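Local structure of CADD-like protein of unknown function (Nostoc punctiforme, 3B5O) at residues 30-33 and 39-42; 9-14 and 205-210; 96-101 and 173-178; 56-61 and 122-127; 72-77 and 196-201. The protein is of unknown function but resembles CADD, belongs to the heme oxygenase-like clan of all-helical proteins and is tentatively classed as an oxidoreductase. All coordinates share one frame; numbering follows the deposited sequence.

Contact 1. Residues 30-33 and 39-42; sequences VQML and AQIA
Leu33, in the loop ahead of helix 38-68, lies across from Ile41 on the first turns of that helix, with their CA atoms 8.0 Å apart. The chain thus folds back on itself within a few residues, and the gap is bridged by side chains. The main touch is methyl to methyl: Leu33 CD2 sits 3.7 Å from Ile41 CD1. The same Leu33 methyl also rests against Ile41 CG1, so a single branch of the leucine covers the end of the isoleucine's longer arm. The two side chains cross at about a right angle. Ile41 CG1 lies beside its backbone N (chi1 -58°), and this carries CD1 toward the loop.

Met32, a selenomethionine, reaches the same Ile41 methyl with its terminal carbon. Its chain is extended about the CB-CG bond (chi2 -176°), and CE comes within 4.3 Å of Ile41 CD1. CE lies equally far from CB of Gln40, touching only the aliphatic root of that side chain. The amide of Gln40 is used otherwise. OE1 accepts from Ser37 N near the start of the helix, and NE2 bonds to Ser232 OG. The loop has its own brace: Leu33 N donates to Val30 O over 3.1 Å.

Two other helices cover the contact. Trp162 of helix 135-163 packs on both Leu33 and Ile41. Ala226, Ala229 and Ile230 of helix 204-230 lie against Met32. The contact ties the link between helices 2-18 and 38-68 to one end of the heme oxygenase-like bundle, where helices 135-163 and 204-230 finish.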
# COMPACT_ATOMS: atom_id res chain seq x y z
N VAL A 30 8.70 -10.71 -7.49
CA VAL A 30 10.04 -11.20 -7.12
C VAL A 30 10.30 -12.56 -7.77
O VAL A 30 11.39 -12.82 -8.30
CB VAL A 30 10.22 -11.28 -5.59
CG1 VAL A 30 11.54 -12.03 -5.24
CG2 VAL A 30 10.21 -9.86 -5.00
N GLN A 31 9.29 -13.43 -7.78
CA GLN A 31 9.43 -14.79 -8.33
C GLN A 31 9.65 -14.83 -9.83
O GLN A 31 10.10 -15.87 -10.35
CB GLN A 31 8.23 -15.66 -7.94
CG GLN A 31 8.21 -15.99 -6.46
CD GLN A 31 9.06 -17.20 -6.13
OE1 GLN A 31 8.92 -18.25 -6.78
NE2 GLN A 31 9.92 -17.08 -5.13
N MSE A 32 9.36 -13.74 -10.53
CA MSE A 32 9.57 -13.67 -11.98
C MSE A 32 10.83 -12.89 -12.36
O MSE A 32 11.13 -12.76 -13.54
CB MSE A 32 8.35 -13.10 -12.73
CG MSE A 32 8.06 -11.60 -12.53
SE MSE A 32 6.47 -11.10 -13.41
CE MSE A 32 7.37 -10.39 -14.99
N LEU A 33 11.60 -12.41 -11.39
CA LEU A 33 12.75 -11.58 -11.71
C LEU A 33 13.81 -12.32 -12.54
O LEU A 33 14.49 -11.70 -13.35
CB LEU A 33 13.40 -10.99 -10.49
CG LEU A 33 12.58 -9.90 -9.78
CD1 LEU A 33 13.25 -9.49 -8.48
CD2 LEU A 33 12.37 -8.69 -10.67
N ALA A 39 11.75 -3.82 -19.12
CA ALA A 39 10.45 -3.22 -19.50
C ALA A 39 9.32 -3.79 -18.66
O ALA A 39 8.38 -3.07 -18.30
CB ALA A 39 10.15 -3.43 -20.99
N GLN A 40 9.37 -5.08 -18.39
CA GLN A 40 8.30 -5.73 -17.64
C GLN A 40 8.26 -5.29 -16.18
O GLN A 40 7.18 -5.07 -15.63
CB GLN A 40 8.41 -7.26 -17.77
CG GLN A 40 8.05 -7.73 -19.15
CD GLN A 40 8.43 -9.17 -19.43
OE1 GLN A 40 9.42 -9.67 -18.90
NE2 GLN A 40 7.64 -9.85 -20.26
N ILE A 41 9.41 -5.15 -15.54
CA ILE A 41 9.47 -4.69 -14.15
C ILE A 41 9.19 -3.17 -14.08
O ILE A 41 8.57 -2.69 -13.14
CB ILE A 41 10.78 -5.10 -13.44
CG1 ILE A 41 10.92 -6.63 -13.50
CG2 ILE A 41 10.83 -4.61 -12.00
CD1 ILE A 41 9.70 -7.43 -12.98
N ALA A 42 9.59 -2.42 -15.10
CA ALA A 42 9.21 -1.01 -15.18
C ALA A 42 7.69 -0.87 -15.24
O ALA A 42 7.13 0.04 -14.60
CB ALA A 42 9.87 -0.34 -16.39

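Contact 2. Residues 9-14 and 205-210; sequences KQLNQL and GEFAAG
Leu11 of helix 2-18 packs on Phe207 and Ala208 of helix 204-230, a helix-helix contact within the all-helical, heme oxygenase-like bundle. It joins the first and last helices of the modelled chain. The tight part is small. Leu11 puts one methyl on each partner. CD1 comes in at the rim of the Phe207 ring, near its plane, 3.7 Å from CE1. CD2 is turned to the methyl of Ala208. Phe207 reaches Leu11 because its ring swings away from its own backbone N (chi1 -177°), which brings the CD1-CE1 side of the ring toward helix 2-18. Phe4 meets the same ring edge-to-face, and Phe211 adds to the packing on Leu11.

The rest of the interface is loose. Leu14 starts out toward helix 204-230, but its CD2 stays 6.4 Å from Ala208 O, and the side chain touches Arg212 instead. Lys9, Gln10 and Gln13 lie on the solvent side of their helix. Asn12 turns to helix 135-163, where ND2 bonds to the hydroxyl of Tyr143. The buried patch thus hangs on one leucine. Its looser branch leaves 4.2 Å between Leu11 CD2 and Ala208 CB.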
# COMPACT_ATOMS: atom_id res chain seq x y z
N LYS A 9 -1.94 -7.27 16.96
CA LYS A 9 -0.78 -8.14 16.85
C LYS A 9 -1.10 -9.35 16.00
O LYS A 9 -0.32 -9.73 15.13
CB LYS A 9 -0.29 -8.58 18.25
CG LYS A 9 0.95 -9.48 18.21
CD LYS A 9 2.11 -8.82 17.49
CE LYS A 9 3.42 -9.53 17.79
N GLN A 10 -2.25 -9.97 16.25
CA GLN A 10 -2.69 -11.11 15.48
C GLN A 10 -2.76 -10.82 13.97
O GLN A 10 -2.32 -11.61 13.14
CB GLN A 10 -4.05 -11.58 15.98
CG GLN A 10 -4.75 -12.64 15.16
CD GLN A 10 -4.04 -13.96 15.11
OE1 GLN A 10 -3.42 -14.38 16.10
NE2 GLN A 10 -4.13 -14.64 13.97
N LEU A 11 -3.37 -9.68 13.63
CA LEU A 11 -3.53 -9.30 12.23
C LEU A 11 -2.18 -9.05 11.57
O LEU A 11 -1.96 -9.43 10.41
CB LEU A 11 -4.44 -8.09 12.12
CG LEU A 11 -5.90 -8.37 12.54
CD1 LEU A 11 -6.70 -7.06 12.70
CD2 LEU A 11 -6.62 -9.30 11.57
N ASN A 12 -1.24 -8.46 12.30
CA ASN A 12 0.12 -8.30 11.75
C ASN A 12 0.81 -9.63 11.52
O ASN A 12 1.53 -9.81 10.54
CB ASN A 12 0.98 -7.42 12.65
CG ASN A 12 0.74 -5.95 12.43
OD1 ASN A 12 1.30 -5.34 11.51
ND2 ASN A 12 -0.07 -5.36 13.30
N GLN A 13 0.61 -10.57 12.44
CA GLN A 13 1.18 -11.90 12.32
C GLN A 13 0.57 -12.69 11.17
O GLN A 13 1.28 -13.37 10.43
CB GLN A 13 1.02 -12.68 13.65
CG GLN A 13 1.92 -12.16 14.77
CD GLN A 13 3.39 -12.33 14.45
OE1 GLN A 13 3.96 -13.41 14.66
NE2 GLN A 13 4.02 -11.28 13.93
N LEU A 14 -0.75 -12.56 11.00
CA LEU A 14 -1.47 -13.17 9.90
C LEU A 14 -0.82 -12.76 8.56
O LEU A 14 -0.54 -13.58 7.67
CB LEU A 14 -2.93 -12.67 9.92
CG LEU A 14 -3.76 -12.98 8.70
CD1 LEU A 14 -3.94 -14.49 8.55
CD2 LEU A 14 -5.06 -12.25 8.77
N GLY A 205 -14.67 -8.14 15.19
CA GLY A 205 -14.82 -9.02 14.05
C GLY A 205 -14.91 -8.25 12.74
O GLY A 205 -14.40 -8.70 11.71
N GLU A 206 -15.59 -7.10 12.78
CA GLU A 206 -15.74 -6.26 11.58
C GLU A 206 -14.40 -5.60 11.23
O GLU A 206 -14.02 -5.54 10.06
CB GLU A 206 -16.84 -5.21 11.77
CG GLU A 206 -18.23 -5.78 11.58
CD GLU A 206 -18.46 -6.22 10.13
OE1 GLU A 206 -18.64 -5.33 9.27
OE2 GLU A 206 -18.40 -7.44 9.84
N PHE A 207 -13.67 -5.17 12.24
CA PHE A 207 -12.33 -4.62 12.04
C PHE A 207 -11.42 -5.68 11.38
O PHE A 207 -10.73 -5.41 10.39
CB PHE A 207 -11.76 -4.14 13.37
CG PHE A 207 -10.42 -3.48 13.28
CD1 PHE A 207 -9.25 -4.25 13.33
CD2 PHE A 207 -10.30 -2.11 13.16
CE1 PHE A 207 -8.01 -3.66 13.26
CE2 PHE A 207 -9.06 -1.52 13.10
CZ PHE A 207 -7.91 -2.30 13.17
N ALA A 208 -11.45 -6.90 11.92
CA ALA A 208 -10.67 -8.00 11.34
C ALA A 208 -11.09 -8.30 9.91
O ALA A 208 -10.25 -8.56 9.05
CB ALA A 208 -10.78 -9.27 12.22
N ALA A 209 -12.40 -8.31 9.66
CA ALA A 209 -12.91 -8.57 8.32
C ALA A 209 -12.43 -7.52 7.30
O ALA A 209 -12.07 -7.86 6.17
CB ALA A 209 -14.43 -8.66 8.33
N GLY A 210 -12.40 -6.27 7.72
CA GLY A 210 -11.94 -5.21 6.82
C GLY A 210 -10.47 -5.37 6.52
O GLY A 210 -10.01 -5.18 5.39

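Contact 3. Residues 96-101 and 173-178; sequences YTLLAD and QYFFSK
Phe175 holds its ring opposite its backbone N (chi1 169°), and the ring is thereby thrown out toward Leu98 and Leu99. Leu98 instead keeps CG beside its backbone N (chi1 -67°), which sets its branches along the flank of the phenylalanine. These residues form a helix-helix contact between helix 95-107 and helix 170-180 of the heme oxygenase-like bundle. The closest CA atoms, those of Leu98 and Phe175, are 6.9 Å apart.

The packing is purely apolar and not very tight. CB of Leu98 faces CB of Phe175 at 4.4 Å, so the two side chains meet first at their roots. Farther out, Leu98 CD1 approaches the phenylalanine ring obliquely. Leu99 joins in from the next position of its helix. Its CB lies 4.4 Å from Phe175 CE2, also at an oblique angle to the ring. The phenylalanine thus touches two successive leucines and carries the largest share of the contact. Phe176 only comes near: its CZ is 4.8 Å from Leu99 CD1, and its ring packs on Leu153, Ile156 and Val157 of helix 135-163.

Other helices pack around the pair. Leu153 also packs on Phe175, and Tyr48 of helix 38-68 touches Leu99. His179 bonds through ND1 to Phe175 O, and its ring meets the phenylalanine ring. Lys178 makes a polar link between the two helices, with NZ bonded to His95 NE2. The root of this lysine rests on a tyrosine: Lys178 CB stands 4.0 Å above the Tyr174 ring plane, offset toward the rim.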
# COMPACT_ATOMS: atom_id res chain seq x y z
N TYR A 96 4.08 10.44 -3.15
CA TYR A 96 3.87 10.01 -4.51
C TYR A 96 4.85 10.69 -5.46
O TYR A 96 5.47 10.04 -6.30
CB TYR A 96 2.41 10.27 -4.95
CG TYR A 96 2.21 10.05 -6.41
CD1 TYR A 96 2.11 8.77 -6.95
CD2 TYR A 96 2.20 11.12 -7.29
CE1 TYR A 96 1.94 8.58 -8.28
CE2 TYR A 96 2.06 10.94 -8.64
CZ TYR A 96 1.94 9.65 -9.15
OH TYR A 96 1.78 9.48 -10.49
N THR A 97 4.98 12.00 -5.34
CA THR A 97 5.87 12.74 -6.21
C THR A 97 7.32 12.34 -6.03
O THR A 97 8.05 12.23 -7.03
CB THR A 97 5.65 14.23 -6.03
OG1 THR A 97 4.37 14.55 -6.56
CG2 THR A 97 6.73 15.04 -6.76
N LEU A 98 7.74 12.10 -4.79
CA LEU A 98 9.12 11.65 -4.53
C LEU A 98 9.39 10.34 -5.26
O LEU A 98 10.43 10.17 -5.89
CB LEU A 98 9.39 11.51 -3.04
CG LEU A 98 9.40 12.80 -2.22
CD1 LEU A 98 9.48 12.48 -0.74
CD2 LEU A 98 10.57 13.72 -2.64
N LEU A 99 8.46 9.41 -5.18
CA LEU A 99 8.60 8.16 -5.91
C LEU A 99 8.61 8.38 -7.42
O LEU A 99 9.50 7.88 -8.13
CB LEU A 99 7.48 7.18 -5.51
CG LEU A 99 7.45 5.86 -6.27
CD1 LEU A 99 8.73 5.06 -6.00
CD2 LEU A 99 6.21 5.05 -5.84
N ALA A 100 7.64 9.13 -7.93
CA ALA A 100 7.51 9.32 -9.36
C ALA A 100 8.73 10.04 -9.93
O ALA A 100 9.27 9.65 -10.96
CB ALA A 100 6.22 10.08 -9.70
N ASP A 101 9.15 11.11 -9.25
CA ASP A 101 10.30 11.88 -9.70
C ASP A 101 11.57 11.04 -9.64
O ASP A 101 12.42 11.14 -10.52
CB ASP A 101 10.49 13.15 -8.86
CG ASP A 101 9.56 14.28 -9.26
OD1 ASP A 101 8.78 14.13 -10.23
OD2 ASP A 101 9.64 15.33 -8.58
N GLN A 173 16.33 7.74 -2.30
CA GLN A 173 16.97 7.02 -1.19
C GLN A 173 16.52 7.52 0.18
O GLN A 173 16.39 6.73 1.12
CB GLN A 173 18.50 7.09 -1.31
CG GLN A 173 19.25 6.26 -0.27
CD GLN A 173 18.84 4.79 -0.27
OE1 GLN A 173 18.27 4.29 0.70
NE2 GLN A 173 19.09 4.11 -1.38
N TYR A 174 16.28 8.83 0.31
CA TYR A 174 15.74 9.39 1.56
C TYR A 174 14.30 8.94 1.80
O TYR A 174 13.94 8.55 2.92
CB TYR A 174 15.78 10.93 1.59
CG TYR A 174 15.06 11.49 2.80
CD1 TYR A 174 15.70 11.59 4.03
CD2 TYR A 174 13.72 11.89 2.73
CE1 TYR A 174 15.04 12.08 5.16
CE2 TYR A 174 13.05 12.37 3.84
CZ TYR A 174 13.71 12.47 5.05
OH TYR A 174 13.05 12.95 6.16
N PHE A 175 13.47 9.04 0.76
CA PHE A 175 12.10 8.50 0.81
C PHE A 175 12.08 7.08 1.37
O PHE A 175 11.28 6.76 2.26
CB PHE A 175 11.44 8.55 -0.59
CG PHE A 175 10.14 7.77 -0.69
CD1 PHE A 175 9.00 8.20 -0.01
CD2 PHE A 175 10.06 6.61 -1.46
CE1 PHE A 175 7.80 7.49 -0.10
CE2 PHE A 175 8.86 5.89 -1.56
CZ PHE A 175 7.74 6.33 -0.88
N PHE A 176 12.97 6.22 0.87
CA PHE A 176 13.05 4.85 1.36
C PHE A 176 13.56 4.77 2.81
O PHE A 176 12.98 4.06 3.64
CB PHE A 176 13.95 4.01 0.44
CG PHE A 176 13.34 3.70 -0.90
CD1 PHE A 176 11.98 3.43 -1.03
CD2 PHE A 176 14.14 3.61 -2.02
CE1 PHE A 176 11.44 3.12 -2.29
CE2 PHE A 176 13.61 3.31 -3.26
CZ PHE A 176 12.26 3.06 -3.39
N SER A 177 14.63 5.49 3.11
CA SER A 177 15.23 5.44 4.45
C SER A 177 14.31 5.98 5.55
O SER A 177 14.30 5.44 6.67
CB SER A 177 16.57 6.17 4.47
OG SER A 177 17.53 5.45 3.72
N LYS A 178 13.53 7.02 5.25
CA LYS A 178 12.61 7.58 6.25
C LYS A 178 11.53 6.59 6.67
O LYS A 178 11.00 6.69 7.78
CB LYS A 178 11.97 8.91 5.77
CG LYS A 178 10.87 8.81 4.70
CD LYS A 178 10.02 10.10 4.60
CE LYS A 178 8.91 10.15 5.65
NZ LYS A 178 8.09 11.41 5.61

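Contact 4. Residues 56-61 and 122-127; sequences VGFTEL and KLLRTV
Phe58 meets Leu124 and Val127, and it alone links residues 56-61 to residues 122-127. Val56 touches Glu85 of helix 72-85. Two residues on, Phe58 CG lies beside the backbone N (chi1 -69°), and the ring points at helix 118-131. One methyl of Val127 sits squarely over a ring face: CG1 is 3.5 Å from the centroid and 6° off the normal, a CH-pi contact. Leu124 serves the rim, with CD2 in the ring plane 4.0 Å from Phe58 CE2. The carbonyl Leu124 O comes obliquely to CZ at 3.8 Å. An alanine at Phe58 would remove the ring and would probably leave the Val127 methyl without its aromatic face and a gap between the helices. Thr59 bonds through OG1 to Leu55 O. Glu60 turns to Arg63 and Arg64 with salt bridges, and Leu61 packs on Leu128.

On the partner helix, Lys122 O is gripped twice by Thr126. OG1 donates from above the carbonyl plane over 2.8 Å, and the backbone N donates from the opposite face.

The contact is buried near the middle of the bundle. Phe131 and Leu128 add to the packing on Phe58. Met214 of helix 204-230 touches Val127, while helix 72-85 lines the far side of helix 38-68 at Val56, Thr59 and Glu60.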
# COMPACT_ATOMS: atom_id res chain seq x y z
N VAL A 56 -4.28 8.02 -0.65
CA VAL A 56 -4.54 9.26 0.08
C VAL A 56 -6.06 9.52 0.08
O VAL A 56 -6.65 9.81 1.13
CB VAL A 56 -3.78 10.43 -0.49
CG1 VAL A 56 -4.05 11.66 0.33
CG2 VAL A 56 -2.26 10.14 -0.50
N GLY A 57 -6.70 9.37 -1.08
CA GLY A 57 -8.14 9.53 -1.16
C GLY A 57 -8.89 8.49 -0.35
O GLY A 57 -9.92 8.81 0.26
N PHE A 58 -8.42 7.24 -0.34
CA PHE A 58 -9.09 6.25 0.51
C PHE A 58 -8.95 6.60 1.98
O PHE A 58 -9.87 6.42 2.76
CB PHE A 58 -8.58 4.84 0.22
CG PHE A 58 -8.98 4.33 -1.14
CD1 PHE A 58 -10.31 4.18 -1.47
CD2 PHE A 58 -8.02 3.92 -2.04
CE1 PHE A 58 -10.66 3.71 -2.73
CE2 PHE A 58 -8.38 3.44 -3.28
CZ PHE A 58 -9.69 3.34 -3.61
N THR A 59 -7.78 7.10 2.37
CA THR A 59 -7.58 7.52 3.77
C THR A 59 -8.54 8.66 4.14
O THR A 59 -9.07 8.71 5.26
CB THR A 59 -6.11 7.91 4.02
OG1 THR A 59 -5.27 6.80 3.69
CG2 THR A 59 -5.89 8.27 5.48
N GLU A 60 -8.80 9.57 3.19
CA GLU A 60 -9.81 10.60 3.37
C GLU A 60 -11.19 10.03 3.60
O GLU A 60 -11.94 10.52 4.44
CB GLU A 60 -9.79 11.57 2.20
CG GLU A 60 -10.88 12.62 2.20
CD GLU A 60 -10.88 13.56 3.36
OE1 GLU A 60 -9.87 13.68 4.06
OE2 GLU A 60 -11.92 14.23 3.52
N LEU A 61 -11.56 8.99 2.86
CA LEU A 61 -12.85 8.35 3.10
C LEU A 61 -12.91 7.76 4.50
O LEU A 61 -13.94 7.85 5.18
CB LEU A 61 -13.13 7.29 2.06
CG LEU A 61 -13.30 7.76 0.62
CD1 LEU A 61 -13.59 6.57 -0.31
CD2 LEU A 61 -14.39 8.83 0.51
N LYS A 122 -9.30 -2.99 -11.26
CA LYS A 122 -10.04 -3.93 -10.44
C LYS A 122 -9.70 -3.76 -8.97
O LYS A 122 -10.59 -3.77 -8.12
CB LYS A 122 -9.74 -5.36 -10.95
CG LYS A 122 -10.33 -6.50 -10.15
CD LYS A 122 -10.01 -7.87 -10.89
CE LYS A 122 -10.29 -9.11 -10.14
NZ LYS A 122 -9.39 -9.27 -9.01
N LEU A 123 -8.42 -3.57 -8.67
CA LEU A 123 -8.01 -3.29 -7.28
C LEU A 123 -8.73 -2.05 -6.76
O LEU A 123 -9.31 -2.06 -5.68
CB LEU A 123 -6.51 -3.03 -7.22
CG LEU A 123 -5.99 -2.50 -5.86
CD1 LEU A 123 -6.06 -3.56 -4.77
CD2 LEU A 123 -4.58 -1.90 -6.03
N LEU A 124 -8.71 -0.97 -7.53
CA LEU A 124 -9.28 0.28 -7.05
C LEU A 124 -10.79 0.17 -6.84
O LEU A 124 -11.32 0.70 -5.87
CB LEU A 124 -8.93 1.42 -7.99
CG LEU A 124 -7.44 1.76 -8.09
CD1 LEU A 124 -7.22 2.81 -9.18
CD2 LEU A 124 -6.86 2.22 -6.75
N ARG A 125 -11.48 -0.56 -7.71
CA ARG A 125 -12.91 -0.77 -7.49
C ARG A 125 -13.17 -1.62 -6.26
O ARG A 125 -14.10 -1.36 -5.47
CB ARG A 125 -13.54 -1.38 -8.70
CG ARG A 125 -13.50 -0.41 -9.80
CD ARG A 125 -14.79 -0.35 -10.52
NE ARG A 125 -14.64 0.46 -11.69
CZ ARG A 125 -15.05 1.70 -11.82
NH1 ARG A 125 -15.62 2.36 -10.80
NH2 ARG A 125 -14.84 2.30 -12.98
N THR A 126 -12.35 -2.65 -6.08
CA THR A 126 -12.50 -3.50 -4.92
C THR A 126 -12.26 -2.71 -3.64
O THR A 126 -13.02 -2.84 -2.67
CB THR A 126 -11.50 -4.67 -4.99
OG1 THR A 126 -11.74 -5.46 -6.18
CG2 THR A 126 -11.60 -5.57 -3.75
N VAL A 127 -11.16 -1.96 -3.59
CA VAL A 127 -10.86 -1.19 -2.41
C VAL A 127 -11.97 -0.19 -2.07
O VAL A 127 -12.35 -0.06 -0.90
CB VAL A 127 -9.47 -0.50 -2.54
CG1 VAL A 127 -9.19 0.44 -1.38
CG2 VAL A 127 -8.37 -1.58 -2.61

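Contact 5. Residues 72-77 and 196-201; sequences NGVAQE and AAYIQP
The ring of Tyr198 is met obliquely by Asn72, Gly73 and Val74, and at its hydroxyl edge a water lies in the ring plane. The ring also stacks with the indole of Trp71. In this heme oxygenase-like, all-helical fold, a loop tyrosine closes on the N-terminal turn of helix 72-85. Tyr198 belongs to the link between helices 190-196 and 204-230. Its CG lies beside its backbone N (chi1 -60°), which sends the ring toward helix 72-85.

The phenol oxygen makes the main bond. Gly73 N donates to Tyr198 OH over 2.9 Å, and the bond is nearly straight at 166°. The N-H of Gly73, in the first turn, has no acceptor in its own helix, and the phenol supplies one. The positive end of the helix may also polarise the hydroxyl. Farther back on the ring, Val74 CG2 packs 3.8 Å from Tyr198 CD2, the two side chains sliding past each other in opposite directions. The water at the edge is 2.7 Å from Tyr198 OH and has a weak bond from Asn72 ND2.

A phenylalanine in place of Tyr198 would keep the ring but would probably leave Gly73 N without its acceptor and loosen the water. Ser194, Val195 and Leu139 also press on Val74, so Val74 is buried. The tyrosine's backbone is held within the loop: Gln200 NE2 donates to Tyr198 O at 3.0 Å, from 55° out of the carbonyl plane.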
# COMPACT_ATOMS: atom_id res chain seq x y z
N ASN A 72 -13.29 10.93 16.97
CA ASN A 72 -12.59 12.16 16.61
C ASN A 72 -11.07 12.03 16.65
O ASN A 72 -10.37 12.57 15.78
CB ASN A 72 -13.08 13.30 17.53
CG ASN A 72 -14.53 13.60 17.32
OD1 ASN A 72 -15.00 13.72 16.19
ND2 ASN A 72 -15.27 13.73 18.42
N GLY A 73 -10.55 11.31 17.64
CA GLY A 73 -9.12 11.08 17.73
C GLY A 73 -8.57 10.32 16.53
O GLY A 73 -7.43 10.55 16.12
N VAL A 74 -9.38 9.41 16.01
CA VAL A 74 -8.99 8.63 14.82
C VAL A 74 -9.00 9.54 13.59
O VAL A 74 -8.07 9.52 12.79
CB VAL A 74 -9.95 7.45 14.61
CG1 VAL A 74 -9.61 6.70 13.30
CG2 VAL A 74 -9.89 6.48 15.80
N ALA A 75 -10.04 10.35 13.45
CA ALA A 75 -10.09 11.32 12.35
C ALA A 75 -8.86 12.22 12.38
O ALA A 75 -8.30 12.55 11.35
CB ALA A 75 -11.38 12.12 12.38
N GLN A 76 -8.45 12.64 13.58
CA GLN A 76 -7.28 13.50 13.69
C GLN A 76 -6.01 12.77 13.24
O GLN A 76 -5.21 13.33 12.51
CB GLN A 76 -7.11 14.01 15.13
CG GLN A 76 -5.91 14.93 15.31
CD GLN A 76 -5.96 16.14 14.40
OE1 GLN A 76 -6.98 16.82 14.32
NE2 GLN A 76 -4.87 16.39 13.67
N GLU A 77 -5.83 11.53 13.69
CA GLU A 77 -4.67 10.74 13.28
C GLU A 77 -4.65 10.56 11.76
O GLU A 77 -3.62 10.67 11.12
CB GLU A 77 -4.66 9.38 13.95
CG GLU A 77 -3.41 8.56 13.70
CD GLU A 77 -2.16 9.12 14.38
OE1 GLU A 77 -2.29 9.91 15.33
OE2 GLU A 77 -1.04 8.76 13.94
N ALA A 196 -8.12 2.30 19.40
CA ALA A 196 -8.34 1.63 20.69
C ALA A 196 -9.26 2.42 21.62
O ALA A 196 -10.00 1.84 22.43
CB ALA A 196 -7.01 1.37 21.37
N ALA A 197 -9.21 3.74 21.50
CA ALA A 197 -10.04 4.62 22.34
C ALA A 197 -11.55 4.56 22.06
O ALA A 197 -12.36 4.95 22.91
CB ALA A 197 -9.55 6.05 22.23
N TYR A 198 -11.94 4.09 20.87
CA TYR A 198 -13.33 4.08 20.45
C TYR A 198 -13.93 2.72 20.16
O TYR A 198 -15.13 2.51 20.32
CB TYR A 198 -13.50 4.94 19.19
CG TYR A 198 -13.10 6.38 19.37
CD1 TYR A 198 -13.96 7.28 19.98
CD2 TYR A 198 -11.84 6.83 19.00
CE1 TYR A 198 -13.61 8.58 20.15
CE2 TYR A 198 -11.46 8.13 19.18
CZ TYR A 198 -12.35 9.01 19.77
OH TYR A 198 -11.98 10.32 19.94
N ILE A 199 -13.13 1.81 19.61
CA ILE A 199 -13.67 0.57 19.12
C ILE A 199 -14.17 -0.29 20.28
O ILE A 199 -13.53 -0.35 21.35
CB ILE A 199 -12.62 -0.21 18.26
CG1 ILE A 199 -13.30 -1.36 17.53
CG2 ILE A 199 -11.44 -0.68 19.10
CD1 ILE A 199 -12.41 -2.02 16.43
N GLN A 200 -15.33 -0.89 20.08
CA GLN A 200 -15.95 -1.75 21.09
C GLN A 200 -15.69 -3.21 20.75
O GLN A 200 -15.60 -3.57 19.58
CB GLN A 200 -17.45 -1.47 21.13
CG GLN A 200 -17.81 -0.04 21.46
CD GLN A 200 -17.24 0.39 22.78
OE1 GLN A 200 -17.59 -0.18 23.82
NE2 GLN A 200 -16.35 1.37 22.76
N PRO A 201 -15.51 -4.07 21.78
CA PRO A 201 -15.27 -5.49 21.54
C PRO A 201 -16.23 -6.16 20.55
O PRO A 201 -15.80 -7.04 19.79
CB PRO A 201 -15.43 -6.09 22.94
CG PRO A 201 -14.97 -5.02 23.84
CD PRO A 201 -15.48 -3.75 23.22
O HOH W 1 -13.72 12.07 20.97

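How the contacts relate
The five contacts spread along one helical bundle; no ligand takes part in them and no active site has been assigned. Contact 4 is the most central, and contacts 1 and 5 lie on opposite sides of the chain's centre, their own centres 40 Å apart. Contacts 1 and 4 share helix 38-68, with centres 25 Å apart. One pair touches directly: Phe207 CB of contact 2 packs 3.8 Å from Ile199 CD1 of contact 5. Contacts 3 and 4 do not touch; their nearest atoms are about 6 Å apart. Along the chain, contact 2 encloses the other four, while contact 4 interleaves with contacts 3 and 5.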